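Local structure of beta-L-arabinobiosidase (Bacteroides thetaiotaomicron, 5MQR) at residues A[979-982]-A[983-986]. The protein hydrolyses glycosidic bonds, probably as a beta-L-arabinobiosidase in plant pectin breakdown, and may also have a sialidase-type activity. Sequence-based numbering, arbitrary orientation.
Sequences MELY and VESQ
The carboxamide of Gln-986 lies over one face of the Tyr-982 ring, the two planes 10° apart. NE2 of Gln-986 sits above the rim, 3.5 Å from CD1 of Tyr-982, while Ser-985 OG stands at the edge, in plane; the ring also meets Phe-1021 edge-to-face. With CG anti to the nitrogen (chi1 -172°), Tyr-982 carries its ring outward, across the helix axis, to lie under this amide. Both polar groups also grip the Tyr-982 carbonyl, from opposite faces of its plane: Ser-985 OG donates to Tyr-982 O at 2.8 Å, and Gln-986 NE2 to the same oxygen at 2.9 Å, from well above the plane. The backbone bond from Gln-986 N to this oxygen is weak, so side chains largely satisfy it. Arg-675 bonds both Gln-986 OE1 and Tyr-982 OH, which also hydrogen-bonds Thr-1020 O. A leucine in place of Gln-986, lacking the amide, would probably leave Tyr-982 O held by Ser-985 OG alone of the two side chains, and Arg-675 short of an acceptor. A water bridges Glu-980 OE2 and Glu-984 OE2, probably easing their repulsion; Glu-980 OE2 also accepts from Gln-665 NE2, and its OE1 pairs with Arg-977 in a salt bridge. Helix 972-985 ends within the MGH1-like glycoside hydrolase domain, Val-983 and Gln-986 against helix 666-680, Met-979 and Tyr-982 against helices 948-964 and 1022-1029, and Gln-986 backbone-bonded to Tyr-993.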
HETATM    1  N   MSE A 979       0.013 -14.818  23.398  1.00 22.66           N
HETATM    2  CA  MSE A 979      -0.804 -14.998  22.210  1.00 22.54           C
HETATM    3  C   MSE A 979      -0.255 -16.094  21.323  1.00 21.96           C
HETATM    4  O   MSE A 979      -1.031 -16.860  20.772  1.00 21.92           O
HETATM    5  CB  MSE A 979      -0.961 -13.706  21.407  1.00 22.60           C
HETATM    6  CG  MSE A 979      -1.820 -12.686  22.137  1.00 23.42           C
HETATM    7 SE   MSE A 979      -3.717 -13.181  22.047  1.00 24.65          SE
HETATM    8  CE  MSE A 979      -4.070 -12.808  20.135  1.00 24.42           C
ATOM      9  N   GLU A 980       1.065 -16.186  21.186  1.00 21.51           N
ATOM     10  CA  GLU A 980       1.696 -17.243  20.406  1.00 21.43           C
ATOM     11  C   GLU A 980       1.412 -18.655  20.967  1.00 21.28           C
ATOM     12  O   GLU A 980       1.109 -19.597  20.218  1.00 20.76           O
ATOM     13  CB  GLU A 980       3.209 -16.998  20.315  1.00 22.06           C
ATOM     14  CG  GLU A 980       3.945 -17.974  19.407  1.00 22.57           C
ATOM     15  CD  GLU A 980       5.346 -17.501  19.033  1.00 23.40           C
ATOM     16  OE1 GLU A 980       6.148 -17.307  19.952  1.00 24.16           O
ATOM     17  OE2 GLU A 980       5.645 -17.319  17.826  1.00 23.18           O
ATOM     18  N   LEU A 981       1.522 -18.793  22.283  1.00 21.23           N
ATOM     19  CA  LEU A 981       1.204 -20.047  22.960  1.00 21.10           C
ATOM     20  C   LEU A 981      -0.293 -20.402  22.831  1.00 20.87           C
ATOM     21  O   LEU A 981      -0.634 -21.567  22.646  1.00 20.93           O
ATOM     22  CB  LEU A 981       1.617 -19.980  24.435  1.00 21.24           C
ATOM     23  CG  LEU A 981       3.119 -19.891  24.730  1.00 21.91           C
ATOM     24  CD1 LEU A 981       3.433 -19.796  26.241  1.00 22.44           C
ATOM     25  CD2 LEU A 981       3.856 -21.078  24.123  1.00 21.96           C
ATOM     26  N   TYR A 982      -1.177 -19.411  22.910  1.00 20.57           N
ATOM     27  CA  TYR A 982      -2.595 -19.646  22.676  1.00 20.39           C
ATOM     28  C   TYR A 982      -2.793 -20.199  21.243  1.00 20.00           C
ATOM     29  O   TYR A 982      -3.523 -21.180  21.019  1.00 19.66           O
ATOM     30  CB  TYR A 982      -3.382 -18.355  22.899  1.00 20.50           C
ATOM     31  CG  TYR A 982      -4.900 -18.457  22.883  1.00 20.66           C
ATOM     32  CD1 TYR A 982      -5.577 -19.679  23.027  1.00 21.10           C
ATOM     33  CD2 TYR A 982      -5.665 -17.315  22.759  1.00 20.79           C
ATOM     34  CE1 TYR A 982      -6.962 -19.742  23.023  1.00 21.37           C
ATOM     35  CE2 TYR A 982      -7.049 -17.365  22.766  1.00 21.30           C
ATOM     36  CZ  TYR A 982      -7.695 -18.579  22.888  1.00 21.55           C
ATOM     37  OH  TYR A 982      -9.073 -18.606  22.888  1.00 22.32           O
ATOM     38  N   VAL A 983      -2.077 -19.617  20.298  1.00 19.49           N
ATOM     39  CA  VAL A 983      -2.071 -20.135  18.916  1.00 19.81           C
ATOM     40  C   VAL A 983      -1.558 -21.576  18.822  1.00 19.77           C
ATOM     41  O   VAL A 983      -2.253 -22.440  18.316  1.00 20.19           O
ATOM     42  CB  VAL A 983      -1.289 -19.200  17.949  1.00 19.75           C
ATOM     43  CG1 VAL A 983      -1.129 -19.848  16.571  1.00 19.77           C
ATOM     44  CG2 VAL A 983      -2.007 -17.857  17.797  1.00 19.49           C
ATOM     45  N   GLU A 984      -0.371 -21.838  19.355  1.00 20.21           N
ATOM     46  CA  GLU A 984       0.216 -23.166  19.294  1.00 20.34           C
ATOM     47  C   GLU A 984      -0.631 -24.211  20.006  1.00 20.40           C
ATOM     48  O   GLU A 984      -0.622 -25.377  19.612  1.00 20.87           O
ATOM     49  CB  GLU A 984       1.620 -23.173  19.911  1.00 21.15           C
ATOM     50  CG  GLU A 984       2.663 -22.452  19.054  1.00 21.30           C
ATOM     51  CD  GLU A 984       4.050 -22.397  19.675  1.00 21.77           C
ATOM     52  OE1 GLU A 984       4.202 -22.691  20.880  1.00 21.40           O
ATOM     53  OE2 GLU A 984       4.995 -22.045  18.935  1.00 22.62           O
ATOM     54  N   SER A 985      -1.337 -23.806  21.052  1.00 19.68           N
ATOM     55  CA  SER A 985      -2.185 -24.735  21.783  1.00 20.39           C
ATOM     56  C   SER A 985      -3.414 -25.194  20.987  1.00 20.11           C
ATOM     57  O   SER A 985      -3.945 -26.234  21.283  1.00 19.55           O
ATOM     58  CB  SER A 985      -2.654 -24.142  23.129  1.00 20.43           C
ATOM     59  OG  SER A 985      -3.707 -23.189  22.961  1.00 20.01           O
ATOM     60  N   GLN A 986      -3.836 -24.416  19.986  1.00 20.21           N
ATOM     61  CA  GLN A 986      -5.067 -24.673  19.242  1.00 20.22           C
ATOM     62  C   GLN A 986      -4.832 -25.594  18.032  1.00 20.35           C
ATOM     63  O   GLN A 986      -5.199 -25.280  16.905  1.00 19.36           O
ATOM     64  CB  GLN A 986      -5.742 -23.359  18.845  1.00 20.26           C
ATOM     65  CG  GLN A 986      -6.377 -22.636  20.037  1.00 20.64           C
ATOM     66  CD  GLN A 986      -6.870 -21.240  19.678  1.00 20.95           C
ATOM     67  OE1 GLN A 986      -8.062 -21.033  19.457  1.00 21.16           O
ATOM     68  NE2 GLN A 986      -5.951 -20.272  19.617  1.00 21.05           N
TER
HETATM   69  O   HOH W   1       4.989 -20.098  16.922  1.00 21.68           O